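Local coordinates for ArCE4A (Arthrobacter sp. AW19M34-1, PDB 5LFZ), which probably removes acetyl groups from acetylated polysaccharides such as chitin, as a metal-dependent deacetylase of carbohydrate esterase family 4, at residues D144-K149 with V157-E162. Residues are numbered along the deposited sequence; the frame is centred on the assembly and turned at random.
Sequences DTLDWK and VRIALE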
loop_
_atom_site.group_PDB
_atom_site.type_symbol
_atom_site.label_atom_id
_atom_site.label_comp_id
_atom_site.label_asym_id
_atom_site.label_seq_id
_atom_site.Cartn_x
_atom_site.Cartn_y
_atom_site.Cartn_z
ATOM N N ASP A 144 -1.416 2.285 12.026
ATOM C CA ASP A 144 -1.424 0.831 11.935
ATOM C C ASP A 144 -2.758 0.301 12.463
ATOM O O ASP A 144 -3.021 0.366 13.664
ATOM C CB ASP A 144 -0.257 0.242 12.733
ATOM C CG ASP A 144 -0.148 -1.269 12.606
ATOM O OD1 ASP A 144 -1.027 -1.905 11.990
ATOM O OD2 ASP A 144 0.826 -1.829 13.148
ATOM N N THR A 145 -3.596 -0.239 11.582
ATOM C CA THR A 145 -4.900 -0.739 12.024
ATOM C C THR A 145 -4.793 -2.011 12.856
ATOM O O THR A 145 -5.781 -2.457 13.454
ATOM C CB THR A 145 -5.831 -1.029 10.842
ATOM O OG1 THR A 145 -5.248 -2.048 10.018
ATOM C CG2 THR A 145 -6.070 0.226 10.034
ATOM N N LEU A 146 -3.593 -2.584 12.889
ATOM C CA LEU A 146 -3.306 -3.813 13.623
ATOM C C LEU A 146 -4.122 -4.993 13.104
ATOM O O LEU A 146 -4.312 -5.980 13.818
ATOM C CB LEU A 146 -3.563 -3.624 15.126
ATOM C CG LEU A 146 -2.738 -2.527 15.803
ATOM C CD1 LEU A 146 -3.220 -2.285 17.229
ATOM C CD2 LEU A 146 -1.264 -2.894 15.778
ATOM N N ASP A 147 -4.589 -4.912 11.860
ATOM C CA ASP A 147 -5.463 -5.968 11.355
ATOM C C ASP A 147 -4.691 -7.278 11.177
ATOM O O ASP A 147 -5.286 -8.359 11.160
ATOM C CB ASP A 147 -6.179 -5.541 10.055
ATOM C CG ASP A 147 -5.248 -5.362 8.856
ATOM O OD1 ASP A 147 -4.047 -5.064 9.013
ATOM O OD2 ASP A 147 -5.767 -5.497 7.726
ATOM N N TRP A 148 -3.364 -7.176 11.116
ATOM C CA TRP A 148 -2.489 -8.340 11.033
ATOM C C TRP A 148 -2.478 -9.142 12.338
ATOM O O TRP A 148 -2.089 -10.311 12.345
ATOM C CB TRP A 148 -1.064 -7.903 10.665
ATOM C CG TRP A 148 -0.507 -6.879 11.612
ATOM C CD1 TRP A 148 -0.761 -5.539 11.608
ATOM C CD2 TRP A 148 0.403 -7.110 12.694
ATOM N NE1 TRP A 148 -0.077 -4.921 12.628
ATOM C CE2 TRP A 148 0.647 -5.864 13.308
ATOM C CE3 TRP A 148 1.036 -8.248 13.203
ATOM C CZ2 TRP A 148 1.497 -5.724 14.405
ATOM C CZ3 TRP A 148 1.881 -8.108 14.293
ATOM C CH2 TRP A 148 2.101 -6.856 14.883
ATOM N N LYS A 149 -2.896 -8.516 13.437
ATOM C CA LYS A 149 -2.994 -9.227 14.711
ATOM C C LYS A 149 -4.411 -9.678 15.039
ATOM O O LYS A 149 -4.615 -10.823 15.445
ATOM C CB LYS A 149 -2.477 -8.379 15.881
ATOM C CG LYS A 149 -0.972 -8.309 15.996
ATOM N N VAL A 157 -11.688 -0.597 11.249
ATOM C CA VAL A 157 -12.378 0.660 10.987
ATOM C C VAL A 157 -12.162 1.665 12.118
ATOM O O VAL A 157 -11.851 2.834 11.874
ATOM C CB VAL A 157 -13.889 0.432 10.796
ATOM C CG1 VAL A 157 -14.621 1.750 10.729
ATOM C CG2 VAL A 157 -14.150 -0.400 9.544
ATOM N N ARG A 158 -12.315 1.203 13.358
ATOM C CA ARG A 158 -12.227 2.097 14.512
ATOM C C ARG A 158 -10.866 2.778 14.593
ATOM O O ARG A 158 -10.788 4.001 14.728
ATOM C CB ARG A 158 -12.506 1.342 15.815
ATOM C CG ARG A 158 -12.493 2.248 17.045
ATOM C CD ARG A 158 -12.631 1.463 18.340
ATOM N NE ARG A 158 -11.531 0.519 18.532
ATOM C CZ ARG A 158 -11.631 -0.628 19.201
ATOM N NH1 ARG A 158 -12.787 -0.984 19.750
ATOM N NH2 ARG A 158 -10.576 -1.421 19.323
ATOM N N ILE A 159 -9.798 1.988 14.503
ATOM C CA ILE A 159 -8.439 2.525 14.596
ATOM C C ILE A 159 -8.118 3.436 13.418
ATOM O O ILE A 159 -7.551 4.514 13.594
ATOM C CB ILE A 159 -7.392 1.393 14.687
ATOM C CG1 ILE A 159 -7.582 0.617 15.993
ATOM C CG2 ILE A 159 -5.969 1.954 14.611
ATOM C CD1 ILE A 159 -6.713 -0.613 16.119
ATOM N N ALA A 160 -8.491 3.013 12.215
ATOM C CA ALA A 160 -8.258 3.829 11.030
ATOM C C ALA A 160 -8.976 5.171 11.140
ATOM O O ALA A 160 -8.389 6.217 10.875
ATOM C CB ALA A 160 -8.701 3.091 9.779
ATOM N N LEU A 161 -10.241 5.140 11.545
ATOM C CA LEU A 161 -11.041 6.357 11.623
ATOM C C LEU A 161 -10.530 7.312 12.695
ATOM O O LEU A 161 -10.377 8.514 12.454
ATOM C CB LEU A 161 -12.508 6.018 11.898
ATOM C CG LEU A 161 -13.448 7.218 12.035
ATOM C CD1 LEU A 161 -13.456 8.039 10.751
ATOM C CD2 LEU A 161 -14.856 6.779 12.419
ATOM N N GLU A 162 -10.264 6.776 13.880
ATOM C CA GLU A 162 -9.970 7.614 15.034
ATOM C C GLU A 162 -8.533 8.121 15.068
ATOM O O GLU A 162 -8.257 9.137 15.703
ATOM C CB GLU A 162 -10.275 6.860 16.330
ATOM C CG GLU A 162 -11.743 6.535 16.524
ATOM C CD GLU A 162 -12.026 5.911 17.879
ATOM O OE1 GLU A 162 -11.064 5.510 18.567
ATOM O OE2 GLU A 162 -13.214 5.824 18.252
#
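Ile159 points from its helix toward the turn formed by Asp144, Thr145 and Leu146, and its two branches part over it. CG2, anti to the backbone N, packs against the start of the turn, 3.5 Å from Asp144 O and close to Thr145 CA. The longer arm diverges from it and reaches further along the turn: with CG1 anti to the carbonyl carbon (chi1 -65°), CD1 comes to 3.4 Å from Thr145 O, which is also hydrogen-bonded to His150 NE2. The side chains of Leu146 and Ile159 cross at about a right angle and touch CD1 to CD1 at 4.0 Å. One residue along the helix, Ala160 turns CB to Thr145 CG2, 3.9 Å away. The other branch of Thr145, OG1, makes a hydrogen bond with Leu171 O on strand 168-173. The contact thus joins helix 153-163 to the end of strand 143-144, in the parallel sheet of the NodB homology fold, where the chain turns into the short helix 147-150. Cut back to an alanine, Ile159 would lose both arms, which is likely to open a gap over the two carbonyls and leave Leu146 CD1 without its apolar mate across the contact. The turn also has polar bracing of its own. Asp144 OD1 accepts from Leu146 N at 2.8 Å, closing an Asx turn, with the N-H arriving from above the carboxylate plane, 51° out of it. The indole N-H of Trp148 is shared by both oxygens, NE1 hydrogen-bonding to their syn lone pairs at 3.2 Å from OD1 and 3.3 Å from OD2 of Asp144; OD1 lies in the ring plane, OD2 somewhat tilted from it. The nickel, held by Asp33, His82 and His86, lies about 10 Å from the Asp144 side chain, near but outside this contact.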